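Local atomic coordinates of beta-galacturonidase (Eisenbergiella tayi, PDB entry 6NCW), a protein that hydrolyses beta-galacturonides as a glycoside hydrolase of family 2, and may also act on beta-glucuronides. Residues E146-T158 against K169-L182. Sequence-based numbering, arbitrary orientation.
Sequences ELGEAYLSWIHFT and KAEICVRNLSSGRL
Lys169 and Thr158 exchange two backbone hydrogen bonds at one end of an antiparallel hairpin, their side chains running side by side. Glu171 pairs likewise with His156. The extended chain of Glu171 brings its OE1 to 3.6 Å from Trp154 CH2, and a water joins Glu171 OE2 to His156 ND1. On the other face of the sheet, Ile172 CD1 lies 3.6 Å from Ile155 CD1. Cys173 lays CB over one face of the Trp154 indole, 3.5 Å from the five-membered ring centroid, a CH-pi contact. Trp154 CG sits between its backbone N and carbonyl carbon (chi1 51°), which swings the ring across to Cys173. His156 CE1 lies over the opposite face. Cys173 O accepts from Ser153 N while Cys173 N donates to Trp154 O, marking a beta bulge. Val174 CG2 packs on Leu152 CD2. Arg175 CD lies 3.3 Å from Tyr151 OH. Asn176 OD1 accepts from Ser178 N in an Asx turn. Leu177 N donates to Glu149 O, and Leu177 CD1 lies at the Tyr151 ring edge. In this immunoglobulin-like beta-sandwich, strand 207-216 flanks 169-176, and strands 227-238 and 245-251 pack against Leu152, Ile155 and Phe157. Thr362 of helix 349-364, Tyr365 and Asn366 hydrogen-bond His156 NE2, Thr158 OG1 and the Ile155 and Phe157 backbone.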
loop_
_atom_site.group_PDB
_atom_site.type_symbol
_atom_site.label_atom_id
_atom_site.label_comp_id
_atom_site.label_asym_id
_atom_site.label_seq_id
_atom_site.Cartn_x
_atom_site.Cartn_y
_atom_site.Cartn_z
ATOM N N GLU A 146 -7.849 50.344 5.801
ATOM C CA GLU A 146 -7.538 51.754 5.981
ATOM C C GLU A 146 -8.728 52.406 6.666
ATOM O O GLU A 146 -9.853 52.338 6.161
ATOM C CB GLU A 146 -7.198 52.416 4.644
ATOM C CG GLU A 146 -5.730 52.176 4.276
ATOM C CD GLU A 146 -5.286 52.783 2.956
ATOM O OE1 GLU A 146 -5.094 54.022 2.889
ATOM O OE2 GLU A 146 -5.098 52.004 1.990
ATOM N N LEU A 147 -8.489 52.982 7.838
ATOM C CA LEU A 147 -9.551 53.490 8.693
ATOM C C LEU A 147 -9.583 55.015 8.672
ATOM O O LEU A 147 -8.667 55.688 8.182
ATOM C CB LEU A 147 -9.362 53.002 10.128
ATOM C CG LEU A 147 -9.240 51.483 10.303
ATOM C CD1 LEU A 147 -8.928 51.171 11.743
ATOM C CD2 LEU A 147 -10.533 50.812 9.878
ATOM N N GLY A 148 -10.660 55.547 9.228
ATOM C CA GLY A 148 -10.799 56.950 9.504
ATOM C C GLY A 148 -10.560 57.250 10.965
ATOM O O GLY A 148 -9.647 56.699 11.594
ATOM N N GLU A 149 -11.396 58.137 11.512
ATOM C CA GLU A 149 -11.289 58.520 12.913
ATOM C C GLU A 149 -11.886 57.487 13.856
ATOM O O GLU A 149 -11.483 57.437 15.023
ATOM C CB GLU A 149 -11.963 59.880 13.138
ATOM C CG GLU A 149 -11.213 61.037 12.501
ATOM C CD GLU A 149 -9.831 61.230 13.114
ATOM O OE1 GLU A 149 -9.724 61.998 14.097
ATOM O OE2 GLU A 149 -8.858 60.603 12.623
ATOM N N ALA A 150 -12.818 56.663 13.379
ATOM C CA ALA A 150 -13.467 55.650 14.207
ATOM C C ALA A 150 -14.001 54.539 13.312
ATOM O O ALA A 150 -14.261 54.751 12.124
ATOM C CB ALA A 150 -14.601 56.254 15.041
ATOM N N TYR A 151 -14.180 53.351 13.901
ATOM C CA TYR A 151 -14.597 52.191 13.122
ATOM C C TYR A 151 -15.400 51.214 13.976
ATOM O O TYR A 151 -15.330 51.218 15.208
ATOM C CB TYR A 151 -13.391 51.470 12.505
ATOM C CG TYR A 151 -12.502 50.745 13.495
ATOM C CD1 TYR A 151 -12.627 49.365 13.703
ATOM C CD2 TYR A 151 -11.524 51.429 14.204
ATOM C CE1 TYR A 151 -11.809 48.694 14.605
ATOM C CE2 TYR A 151 -10.702 50.771 15.105
ATOM C CZ TYR A 151 -10.848 49.405 15.299
ATOM O OH TYR A 151 -10.023 48.767 16.193
ATOM N N LEU A 152 -16.154 50.366 13.287
ATOM C CA LEU A 152 -16.971 49.336 13.919
ATOM C C LEU A 152 -16.107 48.105 14.200
ATOM O O LEU A 152 -15.654 47.427 13.273
ATOM C CB LEU A 152 -18.157 49.001 13.021
ATOM C CG LEU A 152 -19.061 50.226 12.824
ATOM C CD1 LEU A 152 -20.267 49.939 11.950
ATOM C CD2 LEU A 152 -19.505 50.741 14.183
ATOM N N SER A 153 -15.893 47.810 15.483
ATOM C CA SER A 153 -15.047 46.694 15.893
ATOM C C SER A 153 -15.753 45.338 15.749
ATOM O O SER A 153 -15.131 44.360 15.321
ATOM C CB SER A 153 -14.581 46.927 17.327
ATOM O OG SER A 153 -14.110 45.727 17.903
ATOM N N TRP A 154 -17.036 45.250 16.093
ATOM C CA TRP A 154 -17.839 44.046 15.873
ATOM C C TRP A 154 -19.314 44.393 16.048
ATOM O O TRP A 154 -19.658 45.448 16.591
ATOM C CB TRP A 154 -17.447 42.893 16.821
ATOM C CG TRP A 154 -17.377 43.217 18.324
ATOM C CD1 TRP A 154 -16.248 43.461 19.050
ATOM C CD2 TRP A 154 -18.475 43.305 19.260
ATOM N NE1 TRP A 154 -16.565 43.709 20.362
ATOM C CE2 TRP A 154 -17.923 43.609 20.521
ATOM C CE3 TRP A 154 -19.869 43.171 19.147
ATOM C CZ2 TRP A 154 -18.712 43.773 21.669
ATOM C CZ3 TRP A 154 -20.652 43.329 20.293
ATOM C CH2 TRP A 154 -20.070 43.633 21.535
ATOM N N ILE A 155 -20.175 43.502 15.551
ATOM C CA ILE A 155 -21.616 43.530 15.774
ATOM C C ILE A 155 -22.075 42.111 16.144
ATOM O O ILE A 155 -21.662 41.140 15.504
ATOM C CB ILE A 155 -22.365 44.055 14.531
ATOM C CG1 ILE A 155 -23.880 43.964 14.716
ATOM C CG2 ILE A 155 -21.932 43.310 13.275
ATOM C CD1 ILE A 155 -24.651 44.762 13.680
ATOM N N HIS A 156 -22.896 41.995 17.193
ATOM C CA HIS A 156 -23.459 40.730 17.656
ATOM C C HIS A 156 -24.974 40.801 17.596
ATOM O O HIS A 156 -25.583 41.660 18.243
ATOM C CB HIS A 156 -23.031 40.405 19.089
ATOM C CG HIS A 156 -21.574 40.123 19.233
ATOM N ND1 HIS A 156 -20.960 39.984 20.461
ATOM C CD2 HIS A 156 -20.606 39.941 18.305
ATOM C CE1 HIS A 156 -19.676 39.739 20.283
ATOM N NE2 HIS A 156 -19.434 39.706 18.984
ATOM N N PHE A 157 -25.577 39.884 16.854
ATOM C CA PHE A 157 -27.021 39.792 16.729
ATOM C C PHE A 157 -27.498 38.537 17.438
ATOM O O PHE A 157 -26.892 37.472 17.296
ATOM C CB PHE A 157 -27.444 39.741 15.257
ATOM C CG PHE A 157 -28.914 39.533 15.065
ATOM C CD1 PHE A 157 -29.799 40.605 15.187
ATOM C CD2 PHE A 157 -29.417 38.267 14.789
ATOM C CE1 PHE A 157 -31.159 40.413 15.029
ATOM C CE2 PHE A 157 -30.776 38.067 14.620
ATOM C CZ PHE A 157 -31.650 39.143 14.738
ATOM N N THR A 158 -28.589 38.665 18.186
ATOM C CA THR A 158 -29.181 37.568 18.941
ATOM C C THR A 158 -30.640 37.405 18.542
ATOM O O THR A 158 -31.434 38.338 18.754
ATOM C CB THR A 158 -29.092 37.822 20.451
ATOM O OG1 THR A 158 -27.781 38.292 20.790
ATOM C CG2 THR A 158 -29.419 36.543 21.235
ATOM N N LYS A 169 -32.167 41.313 18.698
ATOM C CA LYS A 169 -31.425 42.350 19.395
ATOM C C LYS A 169 -30.035 42.439 18.772
ATOM O O LYS A 169 -29.427 41.410 18.472
ATOM C CB LYS A 169 -31.358 42.009 20.893
ATOM C CG LYS A 169 -30.388 42.803 21.723
ATOM C CD LYS A 169 -30.396 42.315 23.174
ATOM C CE LYS A 169 -29.701 40.961 23.310
ATOM N NZ LYS A 169 -29.287 40.666 24.722
ATOM N N ALA A 170 -29.544 43.654 18.548
ATOM C CA ALA A 170 -28.225 43.877 17.974
ATOM C C ALA A 170 -27.369 44.690 18.937
ATOM O O ALA A 170 -27.858 45.607 19.594
ATOM C CB ALA A 170 -28.307 44.603 16.639
ATOM N N GLU A 171 -26.091 44.349 19.023
ATOM C CA GLU A 171 -25.157 45.060 19.879
ATOM C C GLU A 171 -23.925 45.335 19.041
ATOM O O GLU A 171 -23.432 44.442 18.344
ATOM C CB GLU A 171 -24.809 44.253 21.132
ATOM C CG GLU A 171 -23.886 44.968 22.113
ATOM C CD GLU A 171 -23.541 44.116 23.342
ATOM O OE1 GLU A 171 -22.548 44.440 24.032
ATOM O OE2 GLU A 171 -24.263 43.130 23.620
ATOM N N ILE A 172 -23.460 46.576 19.068
ATOM C CA ILE A 172 -22.374 47.010 18.212
ATOM C C ILE A 172 -21.323 47.674 19.072
ATOM O O ILE A 172 -21.653 48.432 19.988
ATOM C CB ILE A 172 -22.867 47.979 17.122
ATOM C CG1 ILE A 172 -24.058 47.363 16.413
ATOM C CG2 ILE A 172 -21.768 48.259 16.124
ATOM C CD1 ILE A 172 -24.355 48.020 15.141
ATOM N N CYS A 173 -20.062 47.401 18.765
ATOM C CA CYS A 173 -18.930 47.973 19.471
ATOM C C CYS A 173 -18.207 48.941 18.541
ATOM O O CYS A 173 -17.843 48.569 17.421
ATOM C CB CYS A 173 -17.996 46.860 19.936
ATOM S SG CYS A 173 -16.727 47.392 21.031
ATOM N N VAL A 174 -18.023 50.185 18.988
ATOM C CA VAL A 174 -17.368 51.218 18.191
ATOM C C VAL A 174 -16.112 51.665 18.922
ATOM O O VAL A 174 -16.122 51.859 20.143
ATOM C CB VAL A 174 -18.293 52.422 17.917
ATOM C CG1 VAL A 174 -17.757 53.252 16.751
ATOM C CG2 VAL A 174 -19.706 51.955 17.626
ATOM N N ARG A 175 -15.028 51.816 18.173
ATOM C CA ARG A 175 -13.757 52.269 18.717
ATOM C C ARG A 175 -13.412 53.610 18.083
ATOM O O ARG A 175 -13.375 53.734 16.851
ATOM C CB ARG A 175 -12.650 51.247 18.465
ATOM C CG ARG A 175 -11.284 51.631 19.013
ATOM C CD ARG A 175 -10.404 50.400 19.010
ATOM N NE ARG A 175 -8.981 50.680 19.160
ATOM C CZ ARG A 175 -8.039 49.735 19.118
ATOM N NH1 ARG A 175 -8.381 48.459 18.938
ATOM N NH2 ARG A 175 -6.759 50.055 19.260
ATOM N N ASN A 176 -13.181 54.608 18.924
ATOM C CA ASN A 176 -12.766 55.935 18.491
ATOM C C ASN A 176 -11.248 56.000 18.579
ATOM O O ASN A 176 -10.676 55.741 19.641
ATOM C CB ASN A 176 -13.418 57.011 19.363
ATOM C CG ASN A 176 -12.905 58.410 19.058
ATOM O OD1 ASN A 176 -12.513 58.721 17.931
ATOM N ND2 ASN A 176 -12.891 59.256 20.073
ATOM N N LEU A 177 -10.597 56.297 17.460
ATOM C CA LEU A 177 -9.147 56.462 17.449
ATOM C C LEU A 177 -8.719 57.920 17.594
ATOM O O LEU A 177 -7.516 58.192 17.688
ATOM C CB LEU A 177 -8.555 55.877 16.156
ATOM C CG LEU A 177 -8.889 54.408 15.848
ATOM C CD1 LEU A 177 -8.672 54.135 14.382
ATOM C CD2 LEU A 177 -8.050 53.455 16.696
ATOM N N SER A 178 -9.674 58.851 17.603
ATOM C CA SER A 178 -9.391 60.270 17.793
ATOM C C SER A 178 -9.237 60.602 19.272
ATOM O O SER A 178 -9.922 60.037 20.132
ATOM C CB SER A 178 -10.508 61.124 17.201
ATOM O OG SER A 178 -10.277 62.494 17.483
ATOM N N SER A 179 -8.328 61.539 19.568
ATOM C CA SER A 179 -8.122 61.960 20.952
ATOM C C SER A 179 -9.306 62.749 21.503
ATOM O O SER A 179 -9.439 62.863 22.727
ATOM C CB SER A 179 -6.839 62.786 21.076
ATOM O OG SER A 179 -6.841 63.893 20.191
ATOM N N GLY A 180 -10.180 63.270 20.641
ATOM C CA GLY A 180 -11.331 64.026 21.077
ATOM C C GLY A 180 -12.626 63.229 21.086
ATOM O O GLY A 180 -12.738 62.170 20.469
ATOM N N ARG A 181 -13.609 63.764 21.814
ATOM C CA ARG A 181 -14.952 63.198 21.850
ATOM C C ARG A 181 -15.522 63.096 20.437
ATOM O O ARG A 181 -15.220 63.913 19.565
ATOM C CB ARG A 181 -15.850 64.065 22.742
ATOM C CG ARG A 181 -17.308 63.635 22.851
ATOM C CD ARG A 181 -18.092 64.576 23.766
ATOM N NE ARG A 181 -19.530 64.301 23.745
ATOM C CZ ARG A 181 -20.382 64.818 22.862
ATOM N NH1 ARG A 181 -19.943 65.641 21.919
ATOM N NH2 ARG A 181 -21.675 64.511 22.919
ATOM N N LEU A 182 -16.347 62.068 20.206
ATOM C CA LEU A 182 -16.891 61.789 18.882
ATOM C C LEU A 182 -18.392 61.526 18.964
ATOM O O LEU A 182 -18.870 60.908 19.918
ATOM C CB LEU A 182 -16.171 60.592 18.247
ATOM C CG LEU A 182 -16.126 60.542 16.719
ATOM C CD1 LEU A 182 -14.685 60.392 16.219
ATOM C CD2 LEU A 182 -17.011 59.407 16.205
HETATM O O HOH W 1 -11.162 46.709 18.980
HETATM O O HOH W 2 -26.864 40.618 20.557
HETATM O O HOH W 3 -22.999 40.484 22.426
#